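Local atomic coordinates of EF0056 (PDB entry 6ORI), a protein that is of unknown function but, as an enterococcal surface protein with immunoglobulin-like domains and a bound calcium ion, may contribute to biofilm formation. Residues Ala66-Leu78 against Arg164-Asp178. Sequence-based numbering, arbitrary orientation. Where two conformers were deposited one is given.
Sequences ANWEIRLQLDERL and RLMYRIYLVSHQDDD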
# COMPACT_ATOMS: atom_id res chain seq x y z
N ALA A 66 23.56 -2.34 9.78
CA ALA A 66 23.10 -3.25 8.74
C ALA A 66 22.02 -4.20 9.24
O ALA A 66 21.61 -5.08 8.49
CB ALA A 66 24.27 -4.05 8.22
N ASN A 67 21.53 -4.04 10.46
CA ASN A 67 20.47 -4.91 10.95
C ASN A 67 19.21 -4.91 10.08
O ASN A 67 18.52 -5.91 9.97
CB ASN A 67 20.08 -4.54 12.37
CG ASN A 67 19.08 -5.50 12.95
OD1 ASN A 67 19.38 -6.69 13.12
ND2 ASN A 67 17.87 -5.03 13.20
N TRP A 68 18.92 -3.73 9.55
CA TRP A 68 17.65 -3.43 8.90
C TRP A 68 17.80 -3.63 7.41
O TRP A 68 18.59 -2.96 6.75
CB TRP A 68 17.29 -1.99 9.21
CG TRP A 68 17.36 -1.67 10.67
CD1 TRP A 68 18.27 -0.85 11.26
CD2 TRP A 68 16.52 -2.16 11.72
NE1 TRP A 68 18.05 -0.80 12.62
CE2 TRP A 68 16.98 -1.59 12.92
CE3 TRP A 68 15.43 -3.02 11.77
CZ2 TRP A 68 16.40 -1.86 14.15
CZ3 TRP A 68 14.83 -3.28 12.99
CH2 TRP A 68 15.32 -2.69 14.16
N GLU A 69 17.02 -4.57 6.89
CA GLU A 69 17.11 -4.94 5.47
C GLU A 69 15.76 -4.82 4.78
O GLU A 69 14.77 -5.40 5.21
CB GLU A 69 17.62 -6.37 5.34
CG GLU A 69 17.81 -6.83 3.92
CD GLU A 69 18.50 -8.16 3.89
OE1 GLU A 69 17.79 -9.19 3.99
OE2 GLU A 69 19.75 -8.16 3.85
N ILE A 70 15.74 -4.07 3.70
CA ILE A 70 14.55 -3.92 2.89
C ILE A 70 14.50 -5.09 1.93
O ILE A 70 15.52 -5.43 1.30
CB ILE A 70 14.61 -2.61 2.08
CG1 ILE A 70 14.59 -1.38 3.00
CG2 ILE A 70 13.45 -2.53 1.06
CD1 ILE A 70 14.90 -0.08 2.29
N ARG A 71 13.35 -5.73 1.86
CA ARG A 71 13.11 -6.79 0.91
C ARG A 71 12.02 -6.39 -0.04
O ARG A 71 11.02 -5.77 0.34
CB ARG A 71 12.81 -8.11 1.61
CG ARG A 71 14.10 -8.65 2.25
CD ARG A 71 14.01 -10.04 2.76
NE ARG A 71 15.27 -10.41 3.38
CZ ARG A 71 15.46 -11.55 4.03
NH1 ARG A 71 14.47 -12.42 4.16
NH2 ARG A 71 16.64 -11.79 4.57
N LEU A 72 12.22 -6.71 -1.32
CA LEU A 72 11.27 -6.40 -2.39
C LEU A 72 10.95 -7.71 -3.09
O LEU A 72 11.83 -8.35 -3.68
CB LEU A 72 11.88 -5.42 -3.37
CG LEU A 72 11.03 -5.10 -4.58
CD1 LEU A 72 9.75 -4.36 -4.21
CD2 LEU A 72 11.85 -4.30 -5.58
N GLN A 73 9.70 -8.15 -2.97
CA GLN A 73 9.19 -9.31 -3.68
C GLN A 73 8.45 -8.82 -4.92
O GLN A 73 7.65 -7.88 -4.85
CB GLN A 73 8.25 -10.17 -2.82
CG GLN A 73 7.71 -11.40 -3.57
CD GLN A 73 6.97 -12.39 -2.67
OE1 GLN A 73 7.34 -12.61 -1.51
NE2 GLN A 73 5.94 -13.03 -3.21
N LEU A 74 8.73 -9.46 -6.07
CA LEU A 74 8.03 -9.16 -7.31
C LEU A 74 7.30 -10.39 -7.79
O LEU A 74 7.76 -11.51 -7.64
CB LEU A 74 8.99 -8.70 -8.40
CG LEU A 74 9.77 -7.45 -8.10
CD1 LEU A 74 10.70 -7.19 -9.26
CD2 LEU A 74 8.88 -6.25 -7.85
N ASP A 75 6.14 -10.18 -8.40
CA ASP A 75 5.40 -11.24 -9.03
C ASP A 75 6.32 -12.19 -9.75
O ASP A 75 7.14 -11.74 -10.55
CB ASP A 75 4.40 -10.61 -9.99
CG ASP A 75 3.29 -11.54 -10.34
OD1 ASP A 75 3.56 -12.54 -11.04
OD2 ASP A 75 2.14 -11.26 -9.93
N GLU A 76 6.15 -13.48 -9.52
CA GLU A 76 6.97 -14.49 -10.20
C GLU A 76 6.96 -14.33 -11.71
O GLU A 76 7.97 -14.62 -12.39
CB GLU A 76 6.49 -15.90 -9.84
CG GLU A 76 6.77 -16.33 -8.41
CD GLU A 76 8.24 -16.70 -8.18
OE1 GLU A 76 8.55 -17.21 -7.08
OE2 GLU A 76 9.08 -16.49 -9.08
N ARG A 77 5.84 -13.87 -12.27
CA ARG A 77 5.72 -13.77 -13.72
C ARG A 77 6.62 -12.69 -14.28
O ARG A 77 7.03 -12.75 -15.44
CB ARG A 77 4.25 -13.51 -14.09
CG ARG A 77 3.36 -14.72 -13.80
CD ARG A 77 1.87 -14.39 -13.90
NE ARG A 77 1.49 -13.42 -12.88
CZ ARG A 77 0.37 -12.69 -12.90
NH1 ARG A 77 -0.51 -12.83 -13.89
NH2 ARG A 77 0.13 -11.83 -11.94
N LEU A 78 6.93 -11.66 -13.48
CA LEU A 78 7.93 -10.67 -13.83
C LEU A 78 9.31 -11.12 -13.41
O LEU A 78 10.28 -10.92 -14.15
CB LEU A 78 7.64 -9.30 -13.19
CG LEU A 78 6.37 -8.61 -13.65
CD1 LEU A 78 6.20 -7.33 -12.85
CD2 LEU A 78 6.47 -8.31 -15.13
N ARG A 164 -3.50 -9.82 -11.10
CA ARG A 164 -2.69 -8.61 -11.20
C ARG A 164 -1.23 -8.91 -10.83
O ARG A 164 -0.95 -9.82 -10.07
CB ARG A 164 -3.25 -7.51 -10.31
CG ARG A 164 -4.72 -7.15 -10.58
CD ARG A 164 -4.96 -6.79 -12.03
NE ARG A 164 -4.04 -5.78 -12.55
CZ ARG A 164 -4.38 -4.54 -12.94
NH1 ARG A 164 -3.42 -3.73 -13.40
NH2 ARG A 164 -5.64 -4.11 -12.86
N LEU A 165 -0.32 -8.12 -11.38
CA LEU A 165 1.12 -8.26 -11.14
C LEU A 165 1.48 -7.61 -9.83
O LEU A 165 1.48 -6.39 -9.71
CB LEU A 165 1.94 -7.63 -12.25
CG LEU A 165 1.78 -8.25 -13.64
CD1 LEU A 165 2.35 -7.29 -14.70
CD2 LEU A 165 2.43 -9.62 -13.73
N MET A 166 1.79 -8.43 -8.85
CA MET A 166 2.02 -7.93 -7.52
C MET A 166 3.44 -7.50 -7.22
O MET A 166 4.41 -7.89 -7.90
CB MET A 166 1.59 -8.98 -6.51
CG MET A 166 2.49 -10.20 -6.41
SD MET A 166 3.97 -10.03 -5.38
CE MET A 166 3.22 -10.01 -3.77
N TYR A 167 3.55 -6.68 -6.18
CA TYR A 167 4.83 -6.43 -5.52
C TYR A 167 4.57 -6.36 -4.02
O TYR A 167 3.45 -6.05 -3.59
CB TYR A 167 5.48 -5.15 -6.01
CG TYR A 167 4.67 -3.89 -5.88
CD1 TYR A 167 4.54 -3.23 -4.67
CD2 TYR A 167 4.06 -3.34 -6.99
CE1 TYR A 167 3.77 -2.06 -4.58
CE2 TYR A 167 3.34 -2.18 -6.92
CZ TYR A 167 3.21 -1.54 -5.73
OH TYR A 167 2.46 -0.38 -5.70
N ARG A 168 5.58 -6.67 -3.23
CA ARG A 168 5.54 -6.48 -1.78
C ARG A 168 6.88 -5.93 -1.32
O ARG A 168 7.92 -6.52 -1.63
CB ARG A 168 5.24 -7.81 -1.07
CG ARG A 168 5.25 -7.73 0.47
CD ARG A 168 5.33 -9.12 1.10
NE ARG A 168 4.94 -9.13 2.51
CZ ARG A 168 5.29 -10.06 3.39
NH1 ARG A 168 6.07 -11.08 3.05
NH2 ARG A 168 4.83 -9.97 4.63
N ILE A 169 6.88 -4.82 -0.60
CA ILE A 169 8.08 -4.29 0.01
C ILE A 169 7.93 -4.36 1.53
O ILE A 169 6.84 -4.13 2.08
CB ILE A 169 8.40 -2.88 -0.51
CG1 ILE A 169 9.83 -2.48 -0.13
CG2 ILE A 169 7.36 -1.87 -0.02
CD1 ILE A 169 10.31 -1.21 -0.79
N TYR A 170 8.99 -4.75 2.22
CA TYR A 170 8.91 -4.94 3.66
C TYR A 170 10.28 -4.83 4.28
O TYR A 170 11.29 -4.82 3.59
CB TYR A 170 8.23 -6.27 4.01
CG TYR A 170 8.85 -7.54 3.43
CD1 TYR A 170 8.67 -7.87 2.09
CD2 TYR A 170 9.53 -8.43 4.24
CE1 TYR A 170 9.21 -9.05 1.57
CE2 TYR A 170 10.06 -9.61 3.72
CZ TYR A 170 9.88 -9.90 2.39
OH TYR A 170 10.36 -11.06 1.83
N LEU A 171 10.31 -4.70 5.60
CA LEU A 171 11.54 -4.54 6.35
C LEU A 171 11.75 -5.72 7.27
O LEU A 171 10.82 -6.10 7.99
CB LEU A 171 11.43 -3.27 7.16
CG LEU A 171 12.65 -2.87 7.96
CD1 LEU A 171 13.78 -2.51 7.03
CD2 LEU A 171 12.31 -1.70 8.88
N VAL A 172 12.95 -6.30 7.26
CA VAL A 172 13.27 -7.38 8.20
C VAL A 172 14.42 -6.96 9.08
O VAL A 172 15.15 -6.02 8.77
CB VAL A 172 13.61 -8.71 7.50
CG1 VAL A 172 12.44 -9.17 6.60
CG2 VAL A 172 14.88 -8.58 6.71
N SER A 173 14.57 -7.68 10.18
CA SER A 173 15.57 -7.41 11.18
C SER A 173 16.43 -8.66 11.39
O SER A 173 15.93 -9.70 11.81
CB SER A 173 14.86 -7.03 12.46
OG SER A 173 15.79 -6.99 13.54
N HIS A 174 17.71 -8.56 11.10
CA HIS A 174 18.60 -9.71 11.19
C HIS A 174 18.72 -10.24 12.64
O HIS A 174 18.79 -11.46 12.84
CB HIS A 174 19.99 -9.40 10.60
CG HIS A 174 19.99 -9.12 9.12
ND1 HIS A 174 19.28 -9.87 8.21
CD2 HIS A 174 20.66 -8.19 8.41
CE1 HIS A 174 19.49 -9.39 6.99
NE2 HIS A 174 20.33 -8.38 7.09
N GLN A 175 18.71 -9.34 13.62
CA GLN A 175 18.85 -9.73 15.03
C GLN A 175 17.60 -10.46 15.53
O GLN A 175 17.62 -11.10 16.59
CB GLN A 175 19.13 -8.49 15.90
CG GLN A 175 17.98 -7.48 15.96
CD GLN A 175 18.36 -6.13 16.53
OE1 GLN A 175 19.53 -5.78 16.62
NE2 GLN A 175 17.35 -5.35 16.92
N ASP A 176 16.51 -10.33 14.78
CA ASP A 176 15.25 -11.01 15.09
C ASP A 176 14.99 -12.15 14.10
O ASP A 176 13.84 -12.42 13.72
CB ASP A 176 14.10 -10.00 15.02
CG ASP A 176 14.23 -8.90 16.07
OD1 ASP A 176 14.17 -9.25 17.27
OD2 ASP A 176 14.38 -7.71 15.71
N ASP A 177 16.07 -12.79 13.66
CA ASP A 177 16.00 -13.94 12.76
C ASP A 177 15.22 -13.65 11.48
O ASP A 177 14.46 -14.47 10.98
CB ASP A 177 15.41 -15.15 13.50
CG ASP A 177 16.22 -15.50 14.74
OD1 ASP A 177 17.45 -15.24 14.74
OD2 ASP A 177 15.63 -16.02 15.72
N ASP A 178 15.43 -12.45 10.94
CA ASP A 178 14.81 -11.99 9.69
C ASP A 178 13.30 -11.92 9.73
O ASP A 178 12.62 -11.97 8.69
CB ASP A 178 15.29 -12.83 8.50
CG ASP A 178 16.72 -12.53 8.14
OD1 ASP A 178 17.27 -11.55 8.67
OD2 ASP A 178 17.28 -13.27 7.30
O HOH W 1 21.90 -6.30 6.14
O HOH W 2 15.79 -14.73 5.65
O HOH W 3 7.79 -12.14 0.98
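Arg71 lies across Tyr170 and Val172, which share one face of the adjoining antiparallel strand. Its CB sits over one face of the Tyr170 ring, 3.7 Å from the centroid, a CH-pi contact; CD passes on toward Tyr170 OH. With the chain extended from CG to NE, the guanidinium reaches Val172, whose CG2 lies over one of its faces, toward the rim. NE and NH2 both grip Glu69 OE1 side-on in the guanidinium plane, each at 2.9 Å. NH2 also forms a salt bridge to Asp178 OD2 at 3.2 Å, its hydrogen bond weak, the guanidinium and carboxylate planes 74° apart. NH1 binds a water shared with Asp178 OD2 and pairs with Glu21, which also bonds Tyr170 OH. Asp178 OD1 meanwhile takes His174 ND1 on its syn lone pair at 2.7 Å, which fixes the imidazole's rotation. Just past strand 68-74, Asp75 is the N-cap of helix 76-79: OD1 accepts from Arg77 N at 2.9 Å, while OD2 uses its anti lone pair for Met166 N at 3.0 Å. Paired backbone bonds join Glu69 with Val172 and Arg71 with Tyr170, and on the other sheet face Ile70 CG2 packs against Ile169 CG1 (3.8 Å). Strand 68-74 is flanked by 113-117 and 166-173 in an antiparallel sheet, consistent with an immunoglobulin-like fold, the Glu69-Arg71-Asp178 salt-bridge network on one face.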